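Local atomic coordinates of peptidase M28 (Shewanella amazonensis SB2B, PDB entry 3IIB), a protein that probably works as a zinc-dependent metallopeptidase of family M28, cleaving as a carboxypeptidase or dipeptidase. Residues E320-F332 against G374-A388. Numbering follows the deposited sequence. Where two conformers were deposited one is given.
Sequences ELEKHYIAAESDF and GPDVSMLPALGVPVA. With ZN (zinc ion), chain C.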
loop_
_atom_site.group_PDB
_atom_site.type_symbol
_atom_site.label_atom_id
_atom_site.label_comp_id
_atom_site.label_asym_id
_atom_site.label_seq_id
_atom_site.Cartn_x
_atom_site.Cartn_y
_atom_site.Cartn_z
ATOM N N GLU A 320 -13.824 36.480 -23.152
ATOM C CA GLU A 320 -12.898 36.985 -22.159
ATOM C C GLU A 320 -11.466 36.474 -22.365
ATOM O O GLU A 320 -10.540 36.940 -21.694
ATOM C CB GLU A 320 -13.383 36.566 -20.771
ATOM C CG GLU A 320 -12.835 37.396 -19.647
ATOM C CD GLU A 320 -13.160 36.820 -18.258
ATOM O OE1 GLU A 320 -13.218 35.574 -18.112
ATOM O OE2 GLU A 320 -13.276 37.606 -17.279
ATOM N N LEU A 321 -11.278 35.486 -23.236
ATOM C CA LEU A 321 -9.949 34.831 -23.357
ATOM C C LEU A 321 -8.857 35.771 -23.830
ATOM O O LEU A 321 -7.681 35.616 -23.496
ATOM C CB LEU A 321 -10.017 33.634 -24.311
ATOM C CG LEU A 321 -10.842 32.447 -23.763
ATOM C CD1 LEU A 321 -10.755 31.224 -24.667
ATOM C CD2 LEU A 321 -10.488 32.048 -22.328
ATOM N N GLU A 322 -9.229 36.734 -24.667
ATOM C CA GLU A 322 -8.241 37.670 -25.144
ATOM C C GLU A 322 -7.631 38.444 -23.989
ATOM O O GLU A 322 -6.474 38.848 -24.064
ATOM C CB GLU A 322 -8.888 38.645 -26.129
ATOM C CG GLU A 322 -7.919 39.434 -26.926
ATOM C CD GLU A 322 -8.593 40.008 -28.165
ATOM O OE1 GLU A 322 -9.193 41.105 -28.051
ATOM O OE2 GLU A 322 -8.467 39.390 -29.248
ATOM N N LYS A 323 -8.410 38.662 -22.935
ATOM C CA LYS A 323 -7.929 39.337 -21.731
ATOM C C LYS A 323 -7.289 38.411 -20.677
ATOM O O LYS A 323 -6.903 38.871 -19.616
ATOM C CB LYS A 323 -9.070 40.148 -21.111
ATOM C CG LYS A 323 -9.390 41.446 -21.872
ATOM C CD LYS A 323 -8.293 42.489 -21.666
ATOM C CE LYS A 323 -8.632 43.811 -22.340
ATOM N NZ LYS A 323 -7.653 44.885 -22.007
ATOM N N HIS A 324 -7.195 37.108 -20.948
ATOM C CA HIS A 324 -6.444 36.181 -20.100
ATOM C C HIS A 324 -4.975 36.371 -20.399
ATOM O O HIS A 324 -4.524 36.112 -21.508
ATOM C CB HIS A 324 -6.843 34.732 -20.331
ATOM C CG HIS A 324 -8.101 34.359 -19.638
ATOM N ND1 HIS A 324 -9.285 35.036 -19.849
ATOM C CD2 HIS A 324 -8.357 33.429 -18.687
ATOM C CE1 HIS A 324 -10.221 34.512 -19.083
ATOM N NE2 HIS A 324 -9.684 33.547 -18.355
ATOM N N TYR A 325 -4.242 36.914 -19.457
ATOM C CA TYR A 325 -2.839 37.215 -19.686
ATOM C C TYR A 325 -2.028 35.913 -19.799
ATOM O O TYR A 325 -1.255 35.730 -20.738
ATOM C CB TYR A 325 -2.342 38.103 -18.556
ATOM C CG TYR A 325 -0.903 38.544 -18.709
ATOM C CD1 TYR A 325 -0.501 39.357 -19.772
ATOM C CD2 TYR A 325 0.040 38.183 -17.766
ATOM C CE1 TYR A 325 0.836 39.760 -19.891
ATOM C CE2 TYR A 325 1.389 38.566 -17.904
ATOM C CZ TYR A 325 1.745 39.365 -18.932
ATOM O OH TYR A 325 3.076 39.712 -19.027
ATOM N N ILE A 326 -2.209 35.023 -18.822
ATOM C CA ILE A 326 -1.530 33.734 -18.782
ATOM C C ILE A 326 -2.325 32.840 -17.886
ATOM O O ILE A 326 -3.006 33.322 -16.968
ATOM C CB ILE A 326 -0.079 33.869 -18.294
ATOM C CG1 ILE A 326 0.707 32.572 -18.560
ATOM C CG2 ILE A 326 -0.042 34.238 -16.809
ATOM C CD1 ILE A 326 2.245 32.796 -18.699
ATOM N N ALA A 327 -2.260 31.546 -18.155
ATOM C CA ALA A 327 -2.913 30.534 -17.340
ATOM C C ALA A 327 -1.945 29.413 -16.955
ATOM O O ALA A 327 -1.090 29.076 -17.753
ATOM C CB ALA A 327 -4.096 29.918 -18.117
ATOM N N ALA A 328 -2.108 28.833 -15.756
ATOM C CA ALA A 328 -1.293 27.702 -15.271
ATOM C C ALA A 328 -2.108 26.878 -14.308
ATOM O O ALA A 328 -3.043 27.394 -13.687
ATOM C CB ALA A 328 0.023 28.149 -14.593
ATOM N N GLU A 329 -1.786 25.597 -14.225
ATOM C CA GLU A 329 -2.506 24.671 -13.349
ATOM C C GLU A 329 -1.553 23.747 -12.599
ATOM O O GLU A 329 -0.630 23.189 -13.195
ATOM C CB GLU A 329 -3.488 23.826 -14.126
ATOM C CG GLU A 329 -4.160 22.790 -13.253
ATOM C CD GLU A 329 -5.290 22.020 -13.932
ATOM O OE1 GLU A 329 -5.062 21.531 -15.055
ATOM O OE2 GLU A 329 -6.405 21.915 -13.328
ATOM N N SER A 330 -1.814 23.581 -11.307
ATOM C CA SER A 330 -1.105 22.614 -10.456
ATOM C C SER A 330 -1.933 21.313 -10.438
ATOM O O SER A 330 -3.026 21.266 -9.847
ATOM C CB SER A 330 -0.967 23.139 -9.053
ATOM O OG SER A 330 -0.177 22.276 -8.207
ATOM N N ASP A 331 -1.407 20.274 -11.064
ATOM C CA ASP A 331 -2.062 18.940 -11.061
ATOM C C ASP A 331 -1.011 17.853 -11.313
ATOM O O ASP A 331 -1.149 17.037 -12.210
ATOM C CB ASP A 331 -3.150 18.842 -12.110
ATOM C CG ASP A 331 -3.906 17.539 -12.019
ATOM O OD1 ASP A 331 -4.017 17.026 -10.899
ATOM O OD2 ASP A 331 -4.417 17.053 -13.029
ATOM N N PHE A 332 0.024 17.866 -10.499
ATOM C CA PHE A 332 1.002 16.774 -10.476
ATOM C C PHE A 332 1.470 16.552 -9.043
ATOM O O PHE A 332 2.656 16.368 -8.774
ATOM C CB PHE A 332 2.116 17.075 -11.468
ATOM C CG PHE A 332 2.918 15.879 -11.881
ATOM C CD1 PHE A 332 2.394 14.596 -11.846
ATOM C CD2 PHE A 332 4.223 16.040 -12.341
ATOM C CE1 PHE A 332 3.140 13.539 -12.241
ATOM C CE2 PHE A 332 4.967 14.949 -12.782
ATOM C CZ PHE A 332 4.435 13.701 -12.717
ATOM N N GLY A 374 -1.035 22.633 -17.878
ATOM C CA GLY A 374 -1.720 21.533 -17.209
ATOM C C GLY A 374 -3.038 21.185 -17.866
ATOM O O GLY A 374 -3.530 21.888 -18.736
ATOM N N PRO A 375 -3.603 20.067 -17.455
ATOM C CA PRO A 375 -4.715 19.499 -18.184
ATOM C C PRO A 375 -5.868 20.455 -18.453
ATOM O O PRO A 375 -6.297 20.598 -19.601
ATOM C CB PRO A 375 -5.172 18.351 -17.278
ATOM C CG PRO A 375 -4.054 18.040 -16.441
ATOM C CD PRO A 375 -3.146 19.197 -16.365
ATOM N N ASP A 376 -6.367 21.116 -17.416
ATOM C CA ASP A 376 -7.533 21.985 -17.577
ATOM C C ASP A 376 -7.300 23.292 -18.348
ATOM O O ASP A 376 -8.269 23.951 -18.743
ATOM C CB ASP A 376 -8.098 22.307 -16.211
ATOM C CG ASP A 376 -8.628 21.071 -15.514
ATOM O OD1 ASP A 376 -9.452 20.394 -16.149
ATOM O OD2 ASP A 376 -8.194 20.770 -14.367
ATOM N N VAL A 377 -6.038 23.676 -18.524
ATOM C CA VAL A 377 -5.710 24.846 -19.339
ATOM C C VAL A 377 -5.050 24.482 -20.672
ATOM O O VAL A 377 -4.649 25.362 -21.448
ATOM C CB VAL A 377 -4.820 25.857 -18.550
ATOM C CG1 VAL A 377 -5.537 26.264 -17.287
ATOM C CG2 VAL A 377 -3.432 25.265 -18.257
ATOM N N SER A 378 -4.981 23.180 -20.956
ATOM C CA SER A 378 -4.199 22.695 -22.092
ATOM C C SER A 378 -4.876 23.031 -23.419
ATOM O O SER A 378 -4.228 22.947 -24.459
ATOM C CB SER A 378 -3.953 21.187 -21.996
ATOM O OG SER A 378 -5.166 20.445 -22.071
HETATM N N MSE A 379 -6.167 23.424 -23.379
HETATM C CA MSE A 379 -6.893 23.774 -24.609
HETATM C C MSE A 379 -6.776 25.257 -24.926
HETATM O O MSE A 379 -7.212 25.745 -25.970
HETATM C CB MSE A 379 -8.361 23.307 -24.541
HETATM C CG MSE A 379 -9.265 24.137 -23.693
HETATM SE SE MSE A 379 -8.868 24.028 -21.823
HETATM C CE MSE A 379 -9.207 22.159 -21.548
ATOM N N LEU A 380 -6.165 26.005 -24.021
ATOM C CA LEU A 380 -6.202 27.434 -24.116
ATOM C C LEU A 380 -5.179 28.041 -25.092
ATOM O O LEU A 380 -5.490 29.023 -25.752
ATOM C CB LEU A 380 -6.121 28.091 -22.712
ATOM C CG LEU A 380 -7.194 27.700 -21.680
ATOM C CD1 LEU A 380 -6.961 28.506 -20.400
ATOM C CD2 LEU A 380 -8.619 27.921 -22.238
ATOM N N PRO A 381 -3.976 27.442 -25.219
ATOM C CA PRO A 381 -3.062 27.984 -26.250
ATOM C C PRO A 381 -3.593 27.989 -27.657
ATOM O O PRO A 381 -3.328 28.929 -28.386
ATOM C CB PRO A 381 -1.816 27.106 -26.125
ATOM C CG PRO A 381 -1.800 26.731 -24.628
ATOM C CD PRO A 381 -3.298 26.499 -24.339
ATOM N N ALA A 382 -4.367 26.958 -28.037
ATOM C CA ALA A 382 -4.954 26.921 -29.346
ATOM C C ALA A 382 -5.963 28.064 -29.525
ATOM O O ALA A 382 -6.278 28.413 -30.651
ATOM C CB ALA A 382 -5.633 25.536 -29.590
ATOM N N LEU A 383 -6.474 28.628 -28.423
ATOM C CA LEU A 383 -7.381 29.750 -28.446
ATOM C C LEU A 383 -6.643 31.072 -28.247
ATOM O O LEU A 383 -7.257 32.151 -28.148
ATOM C CB LEU A 383 -8.473 29.548 -27.392
ATOM C CG LEU A 383 -9.274 28.228 -27.546
ATOM C CD1 LEU A 383 -10.189 28.035 -26.337
ATOM C CD2 LEU A 383 -10.064 28.243 -28.856
ATOM N N GLY A 384 -5.313 30.982 -28.217
ATOM C CA GLY A 384 -4.469 32.175 -28.193
ATOM C C GLY A 384 -3.925 32.580 -26.840
ATOM O O GLY A 384 -3.170 33.560 -26.740
ATOM N N VAL A 385 -4.296 31.831 -25.810
ATOM C CA VAL A 385 -4.016 32.170 -24.414
ATOM C C VAL A 385 -2.668 31.579 -24.025
ATOM O O VAL A 385 -2.449 30.360 -24.148
ATOM C CB VAL A 385 -5.090 31.620 -23.468
ATOM C CG1 VAL A 385 -4.797 32.064 -22.017
ATOM C CG2 VAL A 385 -6.487 32.095 -23.927
ATOM N N PRO A 386 -1.741 32.449 -23.593
ATOM C CA PRO A 386 -0.466 31.949 -23.085
ATOM C C PRO A 386 -0.633 31.098 -21.835
ATOM O O PRO A 386 -1.586 31.266 -21.065
ATOM C CB PRO A 386 0.321 33.252 -22.757
ATOM C CG PRO A 386 -0.288 34.295 -23.578
ATOM C CD PRO A 386 -1.759 33.922 -23.622
ATOM N N VAL A 387 0.296 30.170 -21.629
ATOM C CA VAL A 387 0.297 29.352 -20.459
ATOM C C VAL A 387 1.726 29.128 -19.981
ATOM O O VAL A 387 2.677 29.438 -20.680
ATOM C CB VAL A 387 -0.398 27.964 -20.686
ATOM C CG1 VAL A 387 -1.915 28.152 -21.019
ATOM C CG2 VAL A 387 0.349 27.108 -21.723
ATOM N N ALA A 388 1.831 28.618 -18.750
ATOM C CA ALA A 388 3.071 28.082 -18.207
ATOM C C ALA A 388 2.809 26.695 -17.628
ATOM O O ALA A 388 1.677 26.378 -17.206
ATOM C CB ALA A 388 3.649 29.026 -17.123
HETATM ZN ZN ZN C . -5.194 15.379 -11.614
HETATM O O HOH W 1 0.047 24.570 -16.105
HETATM O O HOH W 2 -3.183 14.363 -12.379
HETATM O O HOH W 3 -6.139 14.079 -12.711
#
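Backbone pairing joins Ala-327 to the chain around Val-387 as a single parallel bridge: Ala-327 N gives its hydrogen to Pro-386 O at 3.0 Å, and Ala-388 N returns one to Ala-327 O at 3.1 Å. Farther along, one water accepts from Glu-329 N and Gly-374 N and donates to Ala-388 O, tying three backbone points together where direct pairing has stopped.

The polar side-chain contact belongs to Glu-329. With CG anti to the backbone N (chi1 176°) and the chain extended, its OE1 takes the hydrogen of Asp-376 N on the syn side, 2.7 Å away. Two residues on, Asp-331 grips a zinc ion through both OD1 and OD2, while Pro-375 CG lies 3.6 Å from Asp-331 OD2.

Apolar packing does the rest. Ala-327 CB sits among methyls of Val-377, Leu-380 and Val-387; Leu-321 CD1 meets Leu-383 CD1 at 3.6 Å. Ile-326 lays CG1 against Val-387 CA, and its CD1 lies 3.9 Å from Val-387 C, near Ala-388 CB, so an alanine here would probably open a gap beside Val-387 and Ala-388.

Strand 324-329 pairs in parallel with strand 247-257, and Trp-342 of strand 337-343 touches Ile-326. His-257, on strand 247-257, and Asp-269 join Asp-331 as this zinc's protein ligands; Asp-269 also binds the second zinc with Glu-304 and His-402, placing the contact beside the two-zinc site of an M28 peptidase.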